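Local coordinates for T cell receptor gamma chain (Monodelphis domestica, PDB 7L15), which pairs with a T cell receptor mu chain to form the marsupial gamma mu receptor, which probably recognises antigen at the T cell surface, at residues A5-R9 and Y95-S99; K158-D164 and N200-Q206; L170-G175 and Q186-T191. One frame throughout, in Å; residues are numbered along the deposited sequence.

Interaction 1 of 3, residues A5-R9 and Y95-S99; sequences ALEQR and YHCAS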
loop_
_atom_site.group_PDB
_atom_site.type_symbol
_atom_site.label_atom_id
_atom_site.label_comp_id
_atom_site.label_asym_id
_atom_site.label_seq_id
_atom_site.Cartn_x
_atom_site.Cartn_y
_atom_site.Cartn_z
ATOM N N ALA B 5 -2.929 18.118 2.529
ATOM C CA ALA B 5 -2.954 16.865 1.781
ATOM C C ALA B 5 -2.225 17.026 0.453
ATOM O O ALA B 5 -2.330 18.066 -0.202
ATOM C CB ALA B 5 -4.388 16.402 1.519
ATOM N N LEU B 6 -1.519 15.972 0.044
ATOM C CA LEU B 6 -0.711 15.980 -1.164
ATOM C C LEU B 6 -1.121 14.821 -2.059
ATOM O O LEU B 6 -1.309 13.696 -1.586
ATOM C CB LEU B 6 0.782 15.874 -0.840
ATOM C CG LEU B 6 1.390 16.763 0.250
ATOM C CD1 LEU B 6 1.043 16.245 1.642
ATOM C CD2 LEU B 6 2.897 16.824 0.065
ATOM N N GLU B 7 -1.238 15.101 -3.355
ATOM C CA GLU B 7 -1.710 14.148 -4.350
ATOM C C GLU B 7 -0.609 13.905 -5.376
ATOM O O GLU B 7 0.037 14.851 -5.831
ATOM C CB GLU B 7 -2.980 14.675 -5.044
ATOM C CG GLU B 7 -3.546 13.767 -6.140
ATOM C CD GLU B 7 -4.566 14.467 -7.050
ATOM O OE1 GLU B 7 -4.151 15.239 -7.944
ATOM O OE2 GLU B 7 -5.782 14.238 -6.876
ATOM N N GLN B 8 -0.399 12.638 -5.748
ATOM C CA GLN B 8 0.664 12.255 -6.671
ATOM C C GLN B 8 0.098 11.319 -7.725
ATOM O O GLN B 8 -0.453 10.269 -7.390
ATOM C CB GLN B 8 1.831 11.581 -5.938
ATOM C CG GLN B 8 2.620 12.517 -5.035
ATOM C CD GLN B 8 3.879 11.857 -4.459
ATOM O OE1 GLN B 8 3.917 11.486 -3.277
ATOM N NE2 GLN B 8 4.916 11.728 -5.288
ATOM N N ARG B 9 0.244 11.694 -8.994
ATOM C CA ARG B 9 -0.278 10.921 -10.112
ATOM C C ARG B 9 0.611 11.219 -11.306
ATOM O O ARG B 9 1.143 12.331 -11.410
ATOM C CB ARG B 9 -1.746 11.272 -10.439
ATOM C CG ARG B 9 -2.773 10.863 -9.370
ATOM C CD ARG B 9 -4.211 11.105 -9.817
ATOM N NE ARG B 9 -5.160 10.952 -8.714
ATOM C CZ ARG B 9 -6.483 10.938 -8.856
ATOM N NH1 ARG B 9 -7.028 11.060 -10.058
ATOM N NH2 ARG B 9 -7.261 10.803 -7.796
ATOM N N TYR B 95 8.966 7.636 -4.855
ATOM C CA TYR B 95 9.254 9.041 -4.605
ATOM C C TYR B 95 8.023 9.698 -3.992
ATOM O O TYR B 95 6.944 9.704 -4.599
ATOM C CB TYR B 95 9.649 9.744 -5.899
ATOM C CG TYR B 95 10.978 9.299 -6.461
ATOM C CD1 TYR B 95 11.162 8.001 -6.912
ATOM C CD2 TYR B 95 12.055 10.184 -6.549
ATOM C CE1 TYR B 95 12.367 7.585 -7.425
ATOM C CE2 TYR B 95 13.278 9.764 -7.054
ATOM C CZ TYR B 95 13.422 8.454 -7.487
ATOM O OH TYR B 95 14.617 7.993 -8.010
ATOM N N HIS B 96 8.186 10.252 -2.797
ATOM C CA HIS B 96 7.106 10.893 -2.065
ATOM C C HIS B 96 7.388 12.381 -1.963
ATOM O O HIS B 96 8.493 12.779 -1.579
ATOM C CB HIS B 96 6.981 10.333 -0.650
ATOM C CG HIS B 96 6.703 8.862 -0.585
ATOM N ND1 HIS B 96 5.432 8.356 -0.444
ATOM C CD2 HIS B 96 7.533 7.794 -0.588
ATOM C CE1 HIS B 96 5.489 7.039 -0.383
ATOM N NE2 HIS B 96 6.753 6.671 -0.482
ATOM N N CYS B 97 6.395 13.200 -2.268
ATOM C CA CYS B 97 6.481 14.585 -1.840
ATOM C C CYS B 97 5.941 14.708 -0.422
ATOM O O CYS B 97 5.152 13.885 0.034
ATOM C CB CYS B 97 5.718 15.515 -2.783
ATOM S SG CYS B 97 3.977 15.159 -2.985
ATOM N N ALA B 98 6.403 15.728 0.291
ATOM C CA ALA B 98 6.027 15.875 1.684
ATOM C C ALA B 98 5.930 17.351 2.027
ATOM O O ALA B 98 6.485 18.208 1.329
ATOM C CB ALA B 98 7.027 15.184 2.607
ATOM N N SER B 99 5.230 17.638 3.126
ATOM C CA SER B 99 5.157 19.003 3.632
ATOM C C SER B 99 5.075 19.007 5.151
ATOM O O SER B 99 4.338 18.215 5.746
ATOM C CB SER B 99 3.950 19.756 3.057
ATOM O OG SER B 99 4.022 21.118 3.422
#
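The amide of Q8 reaches across to the backbone of Y95 and C97 and makes two hydrogen bonds there. Its NE2 donates to Y95 O at 2.9 Å, slightly bent and tilted from the plane of that carbonyl. Its OE1 accepts from C97 N at 3.2 Å. That second donor does not approach on a lone pair but stands above the plane of the Q8 carbonyl, at a C=O...N angle of only 100°. OE1 also takes a hydrogen bond from G110 N on strand 104-116, so this one oxygen serves two backbone N-H groups. The side chain can span the gap because CG is turned away from its own carbonyl carbon (chi1 -69°) and the chain runs extended from there. On its way, CG of Q8 passes C97 SG at 3.6 Å.

These two strands belong to opposite sheets of the immunoglobulin V-set sandwich: 5-7 is an edge strand of one, while 93-101 lies inside the other. Their axes come no closer than 7.8 Å, so side chains and not paired backbones bridge them. C97 points its sulfur into this interior, where it forms the disulfide with C25, the covalent pin between the sheets characteristic of the fold. L6, from the same segment as Q8, also packs on the sulfur: its CD2 sits 3.6 Å from C97 SG and equally near A98 CA, with I27 and V106 as further neighbours.

The polar ends of H96 and Y95 find partners beyond the two segments. H96 ND1 is hydrogen-bonded to G108 O, while its ring meets W53 of the T cell receptor mu chain edge-to-face. Y95 sends its hydroxyl to D91 O, well away from the N-terminal segment.

Interaction 2 of 3, residues K158-D164 and N200-Q206; sequences KTYWKED and NLTYFYQ. With NAG (2-acetamido-2-deoxy-beta-D-glucopyranose), chain C.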
loop_
_atom_site.group_PDB
_atom_site.type_symbol
_atom_site.label_atom_id
_atom_site.label_comp_id
_atom_site.label_asym_id
_atom_site.label_seq_id
_atom_site.Cartn_x
_atom_site.Cartn_y
_atom_site.Cartn_z
ATOM N N LYS B 158 -3.757 0.496 -8.502
ATOM C CA LYS B 158 -4.491 0.952 -7.331
ATOM C C LYS B 158 -5.975 0.780 -7.624
ATOM O O LYS B 158 -6.447 1.203 -8.683
ATOM C CB LYS B 158 -4.149 2.414 -7.023
ATOM C CG LYS B 158 -4.939 3.048 -5.886
ATOM C CD LYS B 158 -4.435 4.467 -5.584
ATOM C CE LYS B 158 -5.191 5.128 -4.423
ATOM N NZ LYS B 158 -4.814 6.570 -4.276
ATOM N N THR B 159 -6.692 0.116 -6.720
ATOM C CA THR B 159 -8.103 -0.188 -6.910
ATOM C C THR B 159 -8.849 0.119 -5.620
ATOM O O THR B 159 -8.296 -0.022 -4.528
ATOM C CB THR B 159 -8.343 -1.658 -7.293
ATOM O OG1 THR B 159 -8.023 -2.497 -6.179
ATOM C CG2 THR B 159 -7.488 -2.071 -8.471
ATOM N N TYR B 160 -10.105 0.550 -5.751
ATOM C CA TYR B 160 -10.912 0.840 -4.576
ATOM C C TYR B 160 -12.394 0.762 -4.939
ATOM O O TYR B 160 -12.791 0.954 -6.091
ATOM C CB TYR B 160 -10.550 2.201 -3.943
ATOM C CG TYR B 160 -10.237 3.354 -4.908
ATOM C CD1 TYR B 160 -9.055 3.373 -5.632
ATOM C CD2 TYR B 160 -11.107 4.433 -5.056
ATOM C CE1 TYR B 160 -8.750 4.408 -6.509
ATOM C CE2 TYR B 160 -10.805 5.500 -5.933
ATOM C CZ TYR B 160 -9.618 5.471 -6.654
ATOM O OH TYR B 160 -9.268 6.477 -7.537
ATOM N N TRP B 161 -13.198 0.452 -3.930
ATOM C CA TRP B 161 -14.641 0.346 -4.038
ATOM C C TRP B 161 -15.277 1.442 -3.198
ATOM O O TRP B 161 -14.871 1.661 -2.056
ATOM C CB TRP B 161 -15.129 -1.018 -3.550
ATOM C CG TRP B 161 -14.443 -2.186 -4.198
ATOM C CD1 TRP B 161 -13.137 -2.570 -4.037
ATOM C CD2 TRP B 161 -15.032 -3.130 -5.096
ATOM N NE1 TRP B 161 -12.877 -3.691 -4.794
ATOM C CE2 TRP B 161 -14.023 -4.058 -5.449
ATOM C CE3 TRP B 161 -16.316 -3.285 -5.641
ATOM C CZ2 TRP B 161 -14.256 -5.123 -6.321
ATOM C CZ3 TRP B 161 -16.547 -4.353 -6.521
ATOM C CH2 TRP B 161 -15.517 -5.252 -6.852
ATOM N N LYS B 162 -16.270 2.128 -3.758
ATOM C CA LYS B 162 -17.056 3.102 -3.019
ATOM C C LYS B 162 -18.537 2.790 -3.183
ATOM O O LYS B 162 -18.959 2.208 -4.186
ATOM C CB LYS B 162 -16.793 4.524 -3.494
ATOM C CG LYS B 162 -15.372 5.011 -3.328
ATOM C CD LYS B 162 -15.306 6.514 -3.597
ATOM C CE LYS B 162 -13.889 7.022 -3.439
ATOM N NZ LYS B 162 -13.271 6.391 -2.250
ATOM N N GLU B 163 -19.331 3.179 -2.194
ATOM C CA GLU B 163 -20.775 3.151 -2.364
ATOM C C GLU B 163 -21.281 4.574 -2.532
ATOM O O GLU B 163 -20.706 5.517 -1.983
ATOM C CB GLU B 163 -21.478 2.473 -1.188
ATOM C CG GLU B 163 -21.303 3.152 0.145
ATOM C CD GLU B 163 -21.939 2.352 1.256
ATOM O OE1 GLU B 163 -21.334 2.246 2.349
ATOM O OE2 GLU B 163 -23.041 1.808 1.021
ATOM N N ASP B 164 -22.336 4.724 -3.332
ATOM C CA ASP B 164 -22.890 6.048 -3.585
ATOM C C ASP B 164 -23.347 6.677 -2.275
ATOM O O ASP B 164 -24.030 6.039 -1.468
ATOM C CB ASP B 164 -24.055 5.963 -4.573
ATOM C CG ASP B 164 -23.650 5.352 -5.904
ATOM O OD1 ASP B 164 -22.511 4.843 -6.013
ATOM O OD2 ASP B 164 -24.474 5.384 -6.842
ATOM N N ASN B 200 -26.044 1.079 -4.628
ATOM C CA ASN B 200 -25.212 1.224 -5.811
ATOM C C ASN B 200 -23.754 1.397 -5.416
ATOM O O ASN B 200 -23.433 2.114 -4.465
ATOM C CB ASN B 200 -25.671 2.415 -6.644
ATOM C CG ASN B 200 -26.966 2.149 -7.357
ATOM O OD1 ASN B 200 -27.385 0.998 -7.502
ATOM N ND2 ASN B 200 -27.613 3.211 -7.817
ATOM N N LEU B 201 -22.877 0.738 -6.155
ATOM C CA LEU B 201 -21.451 0.736 -5.874
ATOM C C LEU B 201 -20.686 1.287 -7.068
ATOM O O LEU B 201 -21.138 1.181 -8.211
ATOM C CB LEU B 201 -20.965 -0.675 -5.573
ATOM C CG LEU B 201 -21.666 -1.377 -4.416
ATOM C CD1 LEU B 201 -21.020 -2.730 -4.197
ATOM C CD2 LEU B 201 -21.612 -0.540 -3.151
ATOM N N THR B 202 -19.519 1.871 -6.802
ATOM C CA THR B 202 -18.596 2.239 -7.864
ATOM C C THR B 202 -17.227 1.612 -7.606
ATOM O O THR B 202 -16.734 1.598 -6.475
ATOM C CB THR B 202 -18.487 3.760 -8.016
ATOM O OG1 THR B 202 -19.793 4.309 -8.236
ATOM C CG2 THR B 202 -17.636 4.090 -9.220
ATOM N N TYR B 203 -16.640 1.061 -8.660
ATOM C CA TYR B 203 -15.327 0.440 -8.626
ATOM C C TYR B 203 -14.363 1.287 -9.446
ATOM O O TYR B 203 -14.674 1.660 -10.586
ATOM C CB TYR B 203 -15.397 -0.990 -9.174
ATOM C CG TYR B 203 -14.041 -1.642 -9.393
ATOM C CD1 TYR B 203 -13.385 -2.289 -8.353
ATOM C CD2 TYR B 203 -13.420 -1.596 -10.642
ATOM C CE1 TYR B 203 -12.142 -2.886 -8.552
ATOM C CE2 TYR B 203 -12.170 -2.178 -10.855
ATOM C CZ TYR B 203 -11.541 -2.826 -9.813
ATOM O OH TYR B 203 -10.314 -3.410 -10.033
ATOM N N PHE B 204 -13.197 1.586 -8.872
ATOM C CA PHE B 204 -12.191 2.435 -9.505
ATOM C C PHE B 204 -10.858 1.713 -9.630
ATOM O O PHE B 204 -10.466 0.960 -8.737
ATOM C CB PHE B 204 -11.911 3.691 -8.693
ATOM C CG PHE B 204 -13.098 4.538 -8.438
ATOM C CD1 PHE B 204 -13.834 4.385 -7.284
ATOM C CD2 PHE B 204 -13.454 5.532 -9.333
ATOM C CE1 PHE B 204 -14.929 5.202 -7.034
ATOM C CE2 PHE B 204 -14.545 6.350 -9.084
ATOM C CZ PHE B 204 -15.279 6.182 -7.938
ATOM N N TYR B 205 -10.113 2.016 -10.694
ATOM C CA TYR B 205 -8.706 1.640 -10.711
ATOM C C TYR B 205 -7.870 2.685 -11.441
ATOM O O TYR B 205 -8.352 3.389 -12.330
ATOM C CB TYR B 205 -8.481 0.233 -11.319
ATOM C CG TYR B 205 -8.864 0.057 -12.771
ATOM C CD1 TYR B 205 -10.164 -0.270 -13.132
ATOM C CD2 TYR B 205 -7.911 0.188 -13.782
ATOM C CE1 TYR B 205 -10.504 -0.450 -14.470
ATOM C CE2 TYR B 205 -8.234 0.006 -15.102
ATOM C CZ TYR B 205 -9.528 -0.302 -15.450
ATOM O OH TYR B 205 -9.819 -0.467 -16.784
ATOM N N GLN B 206 -6.605 2.779 -11.039
ATOM C CA GLN B 206 -5.615 3.638 -11.666
ATOM C C GLN B 206 -4.435 2.796 -12.131
ATOM O O GLN B 206 -4.061 1.803 -11.495
ATOM C CB GLN B 206 -5.095 4.729 -10.710
ATOM C CG GLN B 206 -6.132 5.749 -10.294
ATOM C CD GLN B 206 -5.657 6.585 -9.121
ATOM O OE1 GLN B 206 -4.521 7.039 -9.101
ATOM N NE2 GLN B 206 -6.519 6.769 -8.129
HETATM C C1 NAG C . -28.854 3.041 -8.526
HETATM C C2 NAG C . -30.095 3.365 -7.699
HETATM C C3 NAG C . -31.348 3.035 -8.499
HETATM C C4 NAG C . -31.317 3.736 -9.854
HETATM C C5 NAG C . -29.996 3.458 -10.583
HETATM C C6 NAG C . -29.837 4.269 -11.852
HETATM C C7 NAG C . -30.106 3.268 -5.250
HETATM C C8 NAG C . -30.080 2.381 -4.038
HETATM N N2 NAG C . -30.085 2.648 -6.435
HETATM O O3 NAG C . -32.495 3.441 -7.760
HETATM O O4 NAG C . -32.390 3.270 -10.666
HETATM O O5 NAG C . -28.880 3.792 -9.741
HETATM O O6 NAG C . -28.565 4.052 -12.449
HETATM O O7 NAG C . -30.149 4.493 -5.159
#
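F204 lays its CB over one face of the Y160 ring, 3.6 Å from the ring centroid and 17° off the normal. Y160 CG sits between its backbone N and carbonyl carbon (chi1 39°), which brings the ring across that CB. The two rings lie nearly parallel but slid apart, so they barely overlap. At the edge of the same tyrosine, Q206 NE2 donates to Y160 OH (2.8 Å), with the hydroxyl oxygen in the amide plane and the ring and amide planes almost perpendicular. K162 runs its aliphatic stem across the F204 side chain at about a right angle, CD being 3.7 Å from F204 CE1.

On the other face of the sheet, Y203 turns an edge to W161 in a T-shaped stack, its CD1 centred over the indole. T159 CG2 rests on the hydroxyl of Y203 at 3.5 Å.

Antiparallel backbone bonds set this spacing: Y160 with F204, K162 with T202 and K158 with Q206 are hydrogen-bonded pairs. D164 N to N200 O (3.0 Å) continues the pairing, and N200 ND2 carries a covalently linked N-acetylglucosamine.

In the second shell, W161 NE1 is hydrogen-bonded to S188 OG and K158 NZ forms a salt bridge with E109. Within the C1-set sandwich, strand 201-206 lies between 158-163 and 215-219, and the W161-Y203 face packs against strands 142-152 and 183-193 of the opposing sheet.

Interaction 3 of 3, residues L170-G175 and Q186-T191; sequences LDAQFG and QVSWLT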
loop_
_atom_site.group_PDB
_atom_site.type_symbol
_atom_site.label_atom_id
_atom_site.label_comp_id
_atom_site.label_asym_id
_atom_site.label_seq_id
_atom_site.Cartn_x
_atom_site.Cartn_y
_atom_site.Cartn_z
ATOM N N LEU B 170 -14.409 1.418 0.741
ATOM C CA LEU B 170 -14.927 0.321 1.539
ATOM C C LEU B 170 -13.822 -0.685 1.853
ATOM O O LEU B 170 -12.765 -0.723 1.205
ATOM C CB LEU B 170 -16.077 -0.358 0.805
ATOM C CG LEU B 170 -17.170 0.644 0.456
ATOM C CD1 LEU B 170 -18.119 0.093 -0.588
ATOM C CD2 LEU B 170 -17.917 1.061 1.720
ATOM N N ASP B 171 -14.079 -1.507 2.868
ATOM C CA ASP B 171 -13.090 -2.467 3.362
ATOM C C ASP B 171 -13.135 -3.696 2.455
ATOM O O ASP B 171 -13.781 -4.711 2.740
ATOM C CB ASP B 171 -13.363 -2.802 4.828
ATOM C CG ASP B 171 -12.338 -3.772 5.424
ATOM O OD1 ASP B 171 -11.118 -3.508 5.341
ATOM O OD2 ASP B 171 -12.761 -4.796 6.005
ATOM N N ALA B 172 -12.447 -3.585 1.320
ATOM C CA ALA B 172 -12.336 -4.685 0.374
ATOM C C ALA B 172 -11.088 -5.522 0.667
ATOM O O ALA B 172 -10.156 -5.074 1.325
ATOM C CB ALA B 172 -12.296 -4.159 -1.063
ATOM N N GLN B 173 -11.079 -6.751 0.168
ATOM C CA GLN B 173 -9.884 -7.586 0.226
ATOM C C GLN B 173 -9.130 -7.470 -1.089
ATOM O O GLN B 173 -9.745 -7.461 -2.160
ATOM C CB GLN B 173 -10.238 -9.055 0.469
ATOM C CG GLN B 173 -10.506 -9.430 1.893
ATOM C CD GLN B 173 -11.845 -8.932 2.362
ATOM O OE1 GLN B 173 -12.886 -9.448 1.958
ATOM N NE2 GLN B 173 -11.829 -7.919 3.220
ATOM N N PHE B 174 -7.802 -7.425 -1.016
ATOM C CA PHE B 174 -6.968 -7.304 -2.209
ATOM C C PHE B 174 -5.966 -8.439 -2.234
ATOM O O PHE B 174 -5.261 -8.660 -1.252
ATOM C CB PHE B 174 -6.228 -5.965 -2.242
ATOM C CG PHE B 174 -7.130 -4.789 -2.043
ATOM C CD1 PHE B 174 -7.467 -4.365 -0.767
ATOM C CD2 PHE B 174 -7.684 -4.134 -3.131
ATOM C CE1 PHE B 174 -8.324 -3.288 -0.575
ATOM C CE2 PHE B 174 -8.541 -3.058 -2.948
ATOM C CZ PHE B 174 -8.856 -2.631 -1.667
ATOM N N GLY B 175 -5.899 -9.151 -3.342
ATOM C CA GLY B 175 -4.856 -10.139 -3.517
ATOM C C GLY B 175 -3.545 -9.503 -3.926
ATOM O O GLY B 175 -3.459 -8.317 -4.250
ATOM N N GLN B 186 -4.211 -8.766 -10.824
ATOM C CA GLN B 186 -4.582 -8.653 -9.419
ATOM C C GLN B 186 -6.087 -8.770 -9.296
ATOM O O GLN B 186 -6.821 -8.183 -10.092
ATOM C CB GLN B 186 -4.141 -7.323 -8.798
ATOM C CG GLN B 186 -4.472 -7.232 -7.329
ATOM C CD GLN B 186 -4.150 -5.879 -6.729
ATOM O OE1 GLN B 186 -4.552 -4.848 -7.257
ATOM N NE2 GLN B 186 -3.421 -5.879 -5.611
ATOM N N VAL B 187 -6.548 -9.521 -8.300
ATOM C CA VAL B 187 -7.974 -9.626 -8.021
ATOM C C VAL B 187 -8.266 -8.886 -6.720
ATOM O O VAL B 187 -7.469 -8.924 -5.787
ATOM C CB VAL B 187 -8.430 -11.100 -7.962
ATOM C CG1 VAL B 187 -7.899 -11.769 -6.762
ATOM C CG2 VAL B 187 -9.925 -11.190 -7.962
ATOM N N SER B 188 -9.387 -8.180 -6.669
ATOM C CA SER B 188 -9.903 -7.698 -5.394
ATOM C C SER B 188 -11.370 -8.063 -5.280
ATOM O O SER B 188 -12.046 -8.332 -6.277
ATOM C CB SER B 188 -9.753 -6.188 -5.224
ATOM O OG SER B 188 -10.739 -5.521 -5.973
ATOM N N TRP B 189 -11.874 -8.066 -4.053
ATOM C CA TRP B 189 -13.255 -8.488 -3.884
ATOM C C TRP B 189 -13.872 -7.842 -2.650
ATOM O O TRP B 189 -13.179 -7.495 -1.692
ATOM C CB TRP B 189 -13.358 -10.012 -3.823
ATOM C CG TRP B 189 -12.683 -10.721 -2.664
ATOM C CD1 TRP B 189 -13.294 -11.209 -1.538
ATOM C CD2 TRP B 189 -11.301 -11.100 -2.559
ATOM N NE1 TRP B 189 -12.377 -11.840 -0.733
ATOM C CE2 TRP B 189 -11.150 -11.800 -1.338
ATOM C CE3 TRP B 189 -10.178 -10.918 -3.375
ATOM C CZ2 TRP B 189 -9.918 -12.315 -0.911
ATOM C CZ3 TRP B 189 -8.953 -11.426 -2.949
ATOM C CH2 TRP B 189 -8.835 -12.118 -1.728
ATOM N N LEU B 190 -15.188 -7.678 -2.693
ATOM C CA LEU B 190 -15.914 -6.925 -1.679
ATOM C C LEU B 190 -17.120 -7.739 -1.234
ATOM O O LEU B 190 -18.052 -7.968 -2.015
ATOM C CB LEU B 190 -16.335 -5.562 -2.218
ATOM C CG LEU B 190 -17.262 -4.708 -1.345
ATOM C CD1 LEU B 190 -16.488 -4.084 -0.198
ATOM C CD2 LEU B 190 -17.973 -3.639 -2.170
ATOM N N THR B 191 -17.090 -8.181 0.016
ATOM C CA THR B 191 -18.183 -8.913 0.635
ATOM C C THR B 191 -19.007 -7.935 1.464
ATOM O O THR B 191 -18.459 -7.248 2.328
ATOM C CB THR B 191 -17.617 -10.035 1.502
ATOM O OG1 THR B 191 -16.786 -10.875 0.682
ATOM C CG2 THR B 191 -18.735 -10.841 2.126
HETATM O O HOH W 1 -14.905 -7.199 1.829
#
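W189 has its CG wedged between backbone N and carbonyl carbon (chi1 64°), which swings the indole across the strand pair and under Q173. There Q173 CB stands over the six-membered ring in a CH-pi contact, 3.7 Å from its centroid and not far off the ring normal. The glutamine then bends at chi2 (75°), bringing its amide steeply inclined to the indole, with the planes 79° apart. Its OE1 accepts from a water that also donates to D171 O and accepts from T191 N (3.0 Å), tying the inverse gamma turn centred on D171 to the neighbouring strand.

Q173 and W189 are an antiparallel hydrogen-bonded pair, each backbone N donating to the other's O at 2.9 Å. The next bond along is G175 N to V187 O. Q186 adds a side-chain bond at this end, its NE2 donating to G175 O at 2.8 Å, nearly in line with that carbonyl. The strands form a beta hairpin of the C1-set domain, in which 173-180 is the edge strand of a four-stranded sheet and 183-193 continues the pairing to 142-152.

The indole faces the partner subunit: W189 NE1 is hydrogen-bonded to S188 of the T cell receptor mu chain, and Q173 packs on P181 of that chain. On the opposite face, F174 CD2 touches CB of the gamma chain's own S188 at 3.6 Å, and Y203 packs on this serine too. Further along, L190 CD1 meets L170 CB at 3.9 Å, with L201 packed against L190 as well.

Interaction 1 lies in the V-set domain, interactions 2 and 3 together in the C1-set domain, with interaction 3 nested inside the loop that interaction 2 closes. The first is the buried one and spans two sheets, relying on a side-chain amide and packing round a disulfide. The other two are partly buried strand pairings held by regular backbone bonds, one in each sheet of the same sandwich. They meet in the core through W161 and S188, and W161 O lies 2.8 Å from L170 N. Interaction 3 packs against the mu chain, whereas the segments of interaction 2 touch no other protein chain and carry a glycan at one end. R9 and Q206 bring interactions 1 and 2 into touch.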